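Local coordinates for protein polyketide synthase III (Ectocarpus siliculosus, PDB 4B0N) that probably acts as a type III polyketide synthase, an acyltransferase of the chalcone/stilbene synthase family linked to phlorotannin monomer biosynthesis, at residues T264-T278 with F400-I414. Sequence-based numbering, arbitrary orientation.
Sequences TLAIVDNHAWLMEGT and FSPGVGAEGILLRQI
Thr278 holds OG1 between its backbone N and carbonyl carbon (chi1 55°), facing Val404, whose N-H it accepts at 2.8 Å from N to OG1. The same hydroxyl donates to Met275 O, linking the two ends of the type II turn Met275-Thr278 to the cis peptide bond between Gly403 and Val404. Replacing Thr278 with an alanine removes the hydroxyl and would probably leave Val404 N without this acceptor and the turn without its side-chain tie. Met275, with CG anti to the carbonyl carbon (chi1 -55°) and extended beyond, lies side by side with Val404, SD 4.1 Å from CG1, and carries CE to 3.9 Å from Ala406 CB. Its N donates to Val404 O.

Antiparallel pairing continues from Leu274-Gly405 to Leu265-Gln413, interrupted by a beta bulge: Val268 N reaches Leu410 O (2.8 Å), whereas Leu410 N turns to Asp269 O (2.9 Å). Val268, the extra residue, lays CG2 against Arg412 CB at 3.5 Å. At the chain terminus, Ile414 N donates to Thr264 O.

The pair belongs to the C-terminal half of the thiolase-like fold; strand 265-274 is outermost within this chain, but Leu274 makes backbone bonds to the second subunit. Helix 196-210 packs on Ile267, Asn270, Ala272 and Glu407; helix 299-316 contacts Asp269, Thr278 and Phe400.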
loop_
_atom_site.group_PDB
_atom_site.type_symbol
_atom_site.label_atom_id
_atom_site.label_comp_id
_atom_site.label_asym_id
_atom_site.label_seq_id
_atom_site.Cartn_x
_atom_site.Cartn_y
_atom_site.Cartn_z
ATOM N N THR A 264 16.642 -21.680 -15.879
ATOM C CA THR A 264 15.957 -20.748 -14.975
ATOM C C THR A 264 15.713 -19.377 -15.612
ATOM O O THR A 264 16.627 -18.764 -16.173
ATOM C CB THR A 264 16.736 -20.570 -13.648
ATOM O OG1 THR A 264 16.937 -21.845 -13.027
ATOM C CG2 THR A 264 15.984 -19.669 -12.678
ATOM N N LEU A 265 14.465 -18.920 -15.525
ATOM C CA LEU A 265 14.092 -17.565 -15.916
ATOM C C LEU A 265 14.140 -16.659 -14.695
ATOM O O LEU A 265 13.648 -17.023 -13.623
ATOM C CB LEU A 265 12.682 -17.540 -16.514
ATOM C CG LEU A 265 12.445 -18.171 -17.890
ATOM C CD1 LEU A 265 10.961 -18.427 -18.107
ATOM C CD2 LEU A 265 13.014 -17.305 -19.008
ATOM N N ALA A 266 14.740 -15.485 -14.858
ATOM C CA ALA A 266 14.787 -14.492 -13.790
ATOM C C ALA A 266 14.201 -13.165 -14.257
ATOM O O ALA A 266 14.255 -12.843 -15.444
ATOM C CB ALA A 266 16.212 -14.303 -13.309
ATOM N N ILE A 267 13.639 -12.401 -13.323
ATOM C CA ILE A 267 13.114 -11.075 -13.641
ATOM C C ILE A 267 14.282 -10.084 -13.770
ATOM O O ILE A 267 14.778 -9.543 -12.775
ATOM C CB ILE A 267 12.038 -10.605 -12.629
ATOM C CG1 ILE A 267 10.946 -11.676 -12.475
ATOM C CG2 ILE A 267 11.424 -9.280 -13.073
ATOM C CD1 ILE A 267 9.994 -11.462 -11.315
ATOM N N VAL A 268 14.711 -9.870 -15.014
ATOM C CA VAL A 268 15.903 -9.075 -15.324
ATOM C C VAL A 268 15.683 -7.569 -15.144
ATOM O O VAL A 268 16.600 -6.852 -14.731
ATOM C CB VAL A 268 16.423 -9.366 -16.752
ATOM C CG1 VAL A 268 17.758 -8.675 -16.999
ATOM C CG2 VAL A 268 16.578 -10.862 -16.970
ATOM N N ASP A 269 14.479 -7.093 -15.458
ATOM C CA ASP A 269 14.167 -5.668 -15.333
ATOM C C ASP A 269 12.681 -5.402 -15.105
ATOM O O ASP A 269 11.838 -6.266 -15.348
ATOM C CB ASP A 269 14.653 -4.901 -16.572
ATOM C CG ASP A 269 14.800 -3.399 -16.326
ATOM O OD1 ASP A 269 15.165 -2.996 -15.200
ATOM O OD2 ASP A 269 14.553 -2.616 -17.269
ATOM N N ASN A 270 12.381 -4.200 -14.618
ATOM C CA ASN A 270 11.018 -3.688 -14.555
ATOM C C ASN A 270 10.922 -2.320 -15.230
ATOM O O ASN A 270 11.873 -1.534 -15.199
ATOM C CB ASN A 270 10.506 -3.628 -13.108
ATOM C CG ASN A 270 11.487 -2.957 -12.162
ATOM O OD1 ASN A 270 11.671 -1.738 -12.190
ATOM N ND2 ASN A 270 12.111 -3.753 -11.303
ATOM N N HIS A 271 9.774 -2.049 -15.845
ATOM C CA HIS A 271 9.559 -0.793 -16.551
ATOM C C HIS A 271 8.178 -0.268 -16.304
ATOM O O HIS A 271 7.227 -1.039 -16.160
ATOM C CB HIS A 271 9.813 -0.973 -18.045
ATOM C CG HIS A 271 9.933 0.325 -18.811
ATOM N ND1 HIS A 271 10.893 1.234 -18.554
ATOM C CD2 HIS A 271 9.179 0.836 -19.867
ATOM C CE1 HIS A 271 10.755 2.280 -19.390
ATOM N NE2 HIS A 271 9.706 2.035 -20.194
ATOM N N ALA A 272 8.066 1.055 -16.240
ATOM C CA ALA A 272 6.789 1.733 -16.059
ATOM C C ALA A 272 6.653 2.890 -17.045
ATOM O O ALA A 272 7.644 3.344 -17.615
ATOM C CB ALA A 272 6.655 2.230 -14.629
ATOM N N TRP A 273 5.420 3.344 -17.259
ATOM C CA TRP A 273 5.151 4.532 -18.066
ATOM C C TRP A 273 3.748 5.028 -17.886
ATOM O O TRP A 273 2.788 4.299 -18.129
ATOM C CB TRP A 273 5.426 4.282 -19.545
ATOM C CG TRP A 273 5.443 5.561 -20.342
ATOM C CD1 TRP A 273 4.434 6.070 -21.157
ATOM C CD2 TRP A 273 6.521 6.559 -20.401
ATOM N NE1 TRP A 273 4.808 7.271 -21.708
ATOM C CE2 TRP A 273 6.046 7.622 -21.297
ATOM C CE3 TRP A 273 7.787 6.671 -19.829
ATOM C CZ2 TRP A 273 6.822 8.736 -21.593
ATOM C CZ3 TRP A 273 8.559 7.798 -20.134
ATOM C CH2 TRP A 273 8.087 8.804 -20.996
ATOM N N LEU A 274 3.626 6.283 -17.458
ATOM C CA LEU A 274 2.333 6.951 -17.335
ATOM C C LEU A 274 1.976 7.634 -18.660
ATOM O O LEU A 274 2.769 8.403 -19.212
ATOM C CB LEU A 274 2.371 7.981 -16.202
ATOM C CG LEU A 274 1.141 8.194 -15.309
ATOM C CD1 LEU A 274 1.442 9.271 -14.283
ATOM C CD2 LEU A 274 -0.112 8.565 -16.090
ATOM N N MET A 275 0.779 7.345 -19.161
ATOM C CA MET A 275 0.316 7.889 -20.438
ATOM C C MET A 275 -0.353 9.250 -20.252
ATOM O O MET A 275 -1.201 9.421 -19.369
ATOM C CB MET A 275 -0.647 6.911 -21.118
ATOM C CG MET A 275 -0.077 5.515 -21.324
ATOM S SD MET A 275 -1.359 4.255 -21.451
ATOM C CE MET A 275 -0.357 2.772 -21.524
ATOM N N GLU A 276 0.039 10.209 -21.090
ATOM C CA GLU A 276 -0.509 11.564 -21.051
ATOM C C GLU A 276 -1.972 11.588 -21.488
ATOM O O GLU A 276 -2.350 10.928 -22.460
ATOM C CB GLU A 276 0.317 12.507 -21.933
ATOM C CG GLU A 276 1.738 12.743 -21.438
ATOM C CD GLU A 276 2.650 13.343 -22.497
ATOM O OE1 GLU A 276 2.305 14.409 -23.054
ATOM O OE2 GLU A 276 3.722 12.753 -22.767
ATOM N N GLY A 277 -2.782 12.344 -20.749
ATOM C CA GLY A 277 -4.198 12.537 -21.066
ATOM C C GLY A 277 -5.048 11.279 -21.039
ATOM O O GLY A 277 -5.956 11.123 -21.859
ATOM N N THR A 278 -4.752 10.382 -20.099
ATOM C CA THR A 278 -5.503 9.130 -19.936
ATOM C C THR A 278 -6.046 9.010 -18.506
ATOM O O THR A 278 -6.226 7.910 -17.975
ATOM C CB THR A 278 -4.640 7.897 -20.284
ATOM O OG1 THR A 278 -3.444 7.912 -19.495
ATOM C CG2 THR A 278 -4.266 7.891 -21.760
ATOM N N PHE A 400 -2.020 -2.797 -16.531
ATOM C CA PHE A 400 -2.346 -1.371 -16.546
ATOM C C PHE A 400 -2.895 -0.853 -15.222
ATOM O O PHE A 400 -3.812 -1.441 -14.641
ATOM C CB PHE A 400 -3.285 -1.045 -17.705
ATOM C CG PHE A 400 -2.794 -1.553 -19.026
ATOM C CD1 PHE A 400 -1.694 -0.967 -19.642
ATOM C CD2 PHE A 400 -3.408 -2.637 -19.639
ATOM C CE1 PHE A 400 -1.227 -1.444 -20.853
ATOM C CE2 PHE A 400 -2.947 -3.118 -20.854
ATOM C CZ PHE A 400 -1.853 -2.521 -21.461
ATOM N N SER A 401 -2.312 0.248 -14.760
ATOM C CA SER A 401 -2.670 0.868 -13.490
ATOM C C SER A 401 -3.393 2.191 -13.717
ATOM O O SER A 401 -3.196 2.825 -14.755
ATOM C CB SER A 401 -1.407 1.125 -12.672
ATOM O OG SER A 401 -0.583 2.095 -13.299
ATOM N N PRO A 402 -4.231 2.618 -12.748
ATOM C CA PRO A 402 -4.861 3.939 -12.817
ATOM C C PRO A 402 -3.832 5.026 -13.123
ATOM O O PRO A 402 -2.806 5.118 -12.445
ATOM C CB PRO A 402 -5.459 4.130 -11.412
ATOM C CG PRO A 402 -5.059 2.930 -10.610
ATOM C CD PRO A 402 -4.715 1.852 -11.588
ATOM N N GLY A 403 -4.106 5.824 -14.148
ATOM C CA GLY A 403 -3.150 6.806 -14.646
ATOM C C GLY A 403 -3.558 7.431 -15.970
ATOM O O GLY A 403 -3.763 8.645 -16.033
ATOM N N VAL A 404 -3.664 6.635 -17.039
ATOM C CA VAL A 404 -3.361 5.202 -17.029
ATOM C C VAL A 404 -1.867 4.952 -17.199
ATOM O O VAL A 404 -1.224 5.499 -18.098
ATOM C CB VAL A 404 -4.164 4.428 -18.107
ATOM C CG1 VAL A 404 -3.660 2.998 -18.259
ATOM C CG2 VAL A 404 -5.645 4.419 -17.765
ATOM N N GLY A 405 -1.321 4.133 -16.308
ATOM C CA GLY A 405 0.067 3.720 -16.402
ATOM C C GLY A 405 0.195 2.305 -16.927
ATOM O O GLY A 405 -0.710 1.485 -16.762
ATOM N N ALA A 406 1.322 2.029 -17.575
ATOM C CA ALA A 406 1.662 0.676 -17.990
ATOM C C ALA A 406 2.749 0.129 -17.068
ATOM O O ALA A 406 3.752 0.794 -16.810
ATOM C CB ALA A 406 2.115 0.662 -19.439
ATOM N N GLU A 407 2.527 -1.081 -16.564
ATOM C CA GLU A 407 3.425 -1.711 -15.604
ATOM C C GLU A 407 3.850 -3.083 -16.101
ATOM O O GLU A 407 3.006 -3.954 -16.319
ATOM C CB GLU A 407 2.730 -1.848 -14.247
ATOM C CG GLU A 407 3.186 -0.853 -13.188
ATOM C CD GLU A 407 2.763 0.576 -13.474
ATOM O OE1 GLU A 407 1.615 0.786 -13.925
ATOM O OE2 GLU A 407 3.578 1.491 -13.225
ATOM N N GLY A 408 5.156 -3.280 -16.268
ATOM C CA GLY A 408 5.661 -4.532 -16.824
ATOM C C GLY A 408 6.947 -5.058 -16.224
ATOM O O GLY A 408 7.661 -4.336 -15.527
ATOM N N ILE A 409 7.228 -6.330 -16.498
ATOM C CA ILE A 409 8.464 -6.996 -16.066
ATOM C C ILE A 409 9.055 -7.826 -17.209
ATOM O O ILE A 409 8.326 -8.289 -18.095
ATOM C CB ILE A 409 8.252 -7.897 -14.824
ATOM C CG1 ILE A 409 7.049 -8.832 -15.024
ATOM C CG2 ILE A 409 8.102 -7.050 -13.565
ATOM C CD1 ILE A 409 7.079 -10.087 -14.178
ATOM N N LEU A 410 10.374 -8.002 -17.185
ATOM C CA LEU A 410 11.077 -8.750 -18.225
ATOM C C LEU A 410 11.750 -9.990 -17.658
ATOM O O LEU A 410 12.554 -9.904 -16.727
ATOM C CB LEU A 410 12.102 -7.861 -18.945
ATOM C CG LEU A 410 13.006 -8.451 -20.037
ATOM C CD1 LEU A 410 12.209 -9.071 -21.175
ATOM C CD2 LEU A 410 13.949 -7.387 -20.573
ATOM N N LEU A 411 11.407 -11.138 -18.233
ATOM C CA LEU A 411 11.986 -12.416 -17.831
ATOM C C LEU A 411 12.920 -12.943 -18.908
ATOM O O LEU A 411 12.499 -13.180 -20.042
ATOM C CB LEU A 411 10.896 -13.449 -17.529
ATOM C CG LEU A 411 10.008 -13.218 -16.306
ATOM C CD1 LEU A 411 8.798 -12.375 -16.679
ATOM C CD2 LEU A 411 9.569 -14.553 -15.725
ATOM N N ARG A 412 14.190 -13.102 -18.546
ATOM C CA ARG A 412 15.179 -13.705 -19.432
ATOM C C ARG A 412 15.883 -14.856 -18.729
ATOM O O ARG A 412 15.965 -14.889 -17.498
ATOM C CB ARG A 412 16.197 -12.674 -19.926
ATOM C CG ARG A 412 15.614 -11.588 -20.817
ATOM C CD ARG A 412 16.701 -10.669 -21.343
ATOM N NE ARG A 412 17.381 -11.235 -22.507
ATOM C CZ ARG A 412 18.526 -10.777 -23.010
ATOM N NH1 ARG A 412 19.148 -9.743 -22.453
ATOM N NH2 ARG A 412 19.058 -11.360 -24.074
ATOM N N GLN A 413 16.386 -15.792 -19.528
ATOM C CA GLN A 413 16.994 -17.019 -19.023
ATOM C C GLN A 413 18.455 -16.825 -18.607
ATOM O O GLN A 413 19.216 -16.107 -19.267
ATOM C CB GLN A 413 16.877 -18.124 -20.076
ATOM C CG GLN A 413 17.086 -19.532 -19.543
ATOM C CD GLN A 413 16.481 -20.598 -20.436
ATOM O OE1 GLN A 413 17.147 -21.565 -20.806
ATOM N NE2 GLN A 413 15.211 -20.432 -20.784
ATOM N N ILE A 414 18.830 -17.462 -17.497
ATOM C CA ILE A 414 20.228 -17.532 -17.070
ATOM C C ILE A 414 20.737 -18.962 -17.262
ATOM O O ILE A 414 21.941 -19.199 -17.397
ATOM C CB ILE A 414 20.420 -17.113 -15.594
ATOM C CG1 ILE A 414 19.465 -15.975 -15.209
ATOM C CG2 ILE A 414 21.880 -16.742 -15.330
ATOM C CD1 ILE A 414 19.396 -15.724 -13.717
#